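Local coordinates for wsv230 (Shrimp white spot syndrome virus, PDB 2GJ2), which is a nonstructural viral protein with a ferredoxin fold that binds metal ions such as cadmium, at residues K28-V33 / F56-G61. Residues are numbered along the deposited sequence; the frame is centred on the assembly and turned at random.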
loop_
_atom_site.group_PDB
_atom_site.type_symbol
_atom_site.label_atom_id
_atom_site.label_comp_id
_atom_site.label_asym_id
_atom_site.label_seq_id
_atom_site.Cartn_x
_atom_site.Cartn_y
_atom_site.Cartn_z
ATOM N N LYS A 28 3.547 6.388 11.051
ATOM C CA LYS A 28 2.710 5.307 11.568
ATOM C C LYS A 28 1.809 5.688 12.750
ATOM O O LYS A 28 1.149 4.833 13.322
ATOM C CB LYS A 28 3.572 4.097 11.930
ATOM C CG LYS A 28 3.813 3.185 10.741
ATOM C CD LYS A 28 5.268 2.758 10.637
ATOM C CE LYS A 28 5.715 1.983 11.855
ATOM N NZ LYS A 28 7.130 1.557 11.692
ATOM N N THR A 29 1.767 6.962 13.118
ATOM C CA THR A 29 0.896 7.350 14.215
ATOM C C THR A 29 -0.367 7.956 13.625
ATOM O O THR A 29 -1.287 8.316 14.343
ATOM C CB THR A 29 1.557 8.365 15.186
ATOM O OG1 THR A 29 1.661 9.640 14.552
ATOM C CG2 THR A 29 2.956 7.901 15.587
ATOM N N PHE A 30 -0.416 8.079 12.306
ATOM C CA PHE A 30 -1.616 8.618 11.694
ATOM C C PHE A 30 -2.535 7.447 11.370
ATOM O O PHE A 30 -2.088 6.401 10.897
ATOM C CB PHE A 30 -1.283 9.418 10.432
ATOM C CG PHE A 30 -0.599 10.738 10.707
ATOM C CD1 PHE A 30 0.786 10.813 10.837
ATOM C CD2 PHE A 30 -1.342 11.909 10.818
ATOM C CE1 PHE A 30 1.416 12.039 11.066
ATOM C CE2 PHE A 30 -0.724 13.132 11.049
ATOM C CZ PHE A 30 0.659 13.196 11.173
ATOM N N ASP A 31 -3.819 7.618 11.643
ATOM C CA ASP A 31 -4.783 6.557 11.404
ATOM C C ASP A 31 -5.169 6.430 9.924
ATOM O O ASP A 31 -5.961 5.553 9.563
ATOM C CB ASP A 31 -6.041 6.788 12.267
ATOM C CG ASP A 31 -5.796 6.539 13.763
ATOM O OD1 ASP A 31 -4.736 6.949 14.283
ATOM O OD2 ASP A 31 -6.678 5.945 14.424
ATOM N N THR A 32 -4.621 7.298 9.070
ATOM C CA THR A 32 -4.928 7.233 7.642
ATOM C C THR A 32 -3.831 6.541 6.824
ATOM O O THR A 32 -4.010 6.275 5.642
ATOM C CB THR A 32 -5.151 8.645 7.042
ATOM O OG1 THR A 32 -4.143 9.531 7.534
ATOM C CG2 THR A 32 -6.538 9.180 7.393
ATOM N N VAL A 33 -2.703 6.248 7.458
ATOM C CA VAL A 33 -1.580 5.615 6.779
ATOM C C VAL A 33 -1.690 4.098 6.807
ATOM O O VAL A 33 -1.774 3.506 7.872
ATOM C CB VAL A 33 -0.248 6.062 7.434
ATOM C CG1 VAL A 33 0.945 5.400 6.746
ATOM C CG2 VAL A 33 -0.126 7.608 7.338
ATOM N N PHE A 56 -5.515 12.348 4.200
ATOM C CA PHE A 56 -4.436 12.680 5.124
ATOM C C PHE A 56 -4.478 14.187 5.379
ATOM O O PHE A 56 -4.408 14.974 4.431
ATOM C CB PHE A 56 -3.087 12.313 4.533
ATOM C CG PHE A 56 -1.940 12.683 5.409
ATOM C CD1 PHE A 56 -1.605 11.890 6.503
ATOM C CD2 PHE A 56 -1.216 13.862 5.169
ATOM C CE1 PHE A 56 -0.563 12.259 7.358
ATOM C CE2 PHE A 56 -0.170 14.247 6.012
ATOM C CZ PHE A 56 0.159 13.446 7.114
ATOM N N VAL A 57 -4.588 14.577 6.655
ATOM C CA VAL A 57 -4.684 15.993 7.040
ATOM C C VAL A 57 -3.733 16.460 8.137
ATOM O O VAL A 57 -3.710 15.895 9.227
ATOM C CB VAL A 57 -6.109 16.348 7.538
ATOM C CG1 VAL A 57 -7.103 16.282 6.415
ATOM C CG2 VAL A 57 -6.516 15.391 8.632
ATOM N N LEU A 58 -2.975 17.514 7.831
ATOM C CA LEU A 58 -2.030 18.145 8.761
ATOM C C LEU A 58 -2.572 19.562 8.930
ATOM O O LEU A 58 -2.475 20.390 8.014
ATOM C CB LEU A 58 -0.622 18.223 8.158
ATOM C CG LEU A 58 0.232 16.961 8.023
ATOM C CD1 LEU A 58 1.401 17.247 7.096
ATOM C CD2 LEU A 58 0.731 16.512 9.382
ATOM N N ASN A 59 -3.159 19.837 10.088
ATOM C CA ASN A 59 -3.725 21.153 10.327
ATOM C C ASN A 59 -2.676 22.261 10.223
ATOM O O ASN A 59 -2.979 23.370 9.783
ATOM C CB ASN A 59 -4.416 21.193 11.695
ATOM C CG ASN A 59 -5.670 20.323 11.745
ATOM O OD1 ASN A 59 -5.634 19.175 12.199
ATOM N ND2 ASN A 59 -6.786 20.867 11.262
ATOM N N GLY A 60 -1.443 21.942 10.596
ATOM C CA GLY A 60 -0.376 22.920 10.553
ATOM C C GLY A 60 0.310 23.125 9.216
ATOM O O GLY A 60 1.089 24.069 9.048
ATOM N N GLY A 61 0.016 22.262 8.254
ATOM C CA GLY A 61 0.654 22.373 6.954
ATOM C C GLY A 61 1.898 21.516 6.991
ATOM O O GLY A 61 2.114 20.797 7.954
#
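Phe30 and Phe56 meet as a T-shaped (edge-to-face) aromatic pair in the ferredoxin fold of VP9. Phe30 belongs to the loop between helix 23-27 and strand 33-38. Phe56 begins the short strand 56-58, which pairs antiparallel with strand 7-9. The ring centroids are 4.9 Å apart and the planes are inclined at 57°, well short of perpendicular. Phe56 supplies the edge. Its CE1 sits over one face of Phe30, displaced toward the rim, and comes within 3.6 Å of Phe30 CD2. The CZ atom of Phe56 follows at 4.0 Å from Phe30 CE2. With CG anti to the backbone N (chi1 178°), the end of the Phe56 ring comes nearer the loop than its CB does.

Leu58 touches the far end of the Phe30 ring. Its CD2 methyl lies 3.8 Å from Phe30 CZ, and the two side chains run roughly at right angles. On the strand, the side chains of Phe56 and Leu58 make the contact with Phe30. The CB of Val57, between them, points away, and the carbonyl O of Val57 is only distantly near Phe30 CE2, at 4.5 Å. Through Phe30 the loop after helix 23-27 is joined to strand 56-58 of the small two-stranded sheet.

The contact is mostly apolar and aromatic packing, with no hydrogen bond between the two segments. A type I turn from Phe30 to Val33 leads the loop into strand 33-38, and its closing bond, Val33 N to Phe30 O, is weak. Around the pair, Phe56 also meets the ring of Phe13 and packs on Met27 of helix 23-27 and Leu50 of strand 45-50. Leu58 rests on Leu65 of helix 62-69. Thr32 completes the contact at the edge of the Phe56 ring, where its OG1 lies near the ring plane, 3.6 Å from Phe56 CD1.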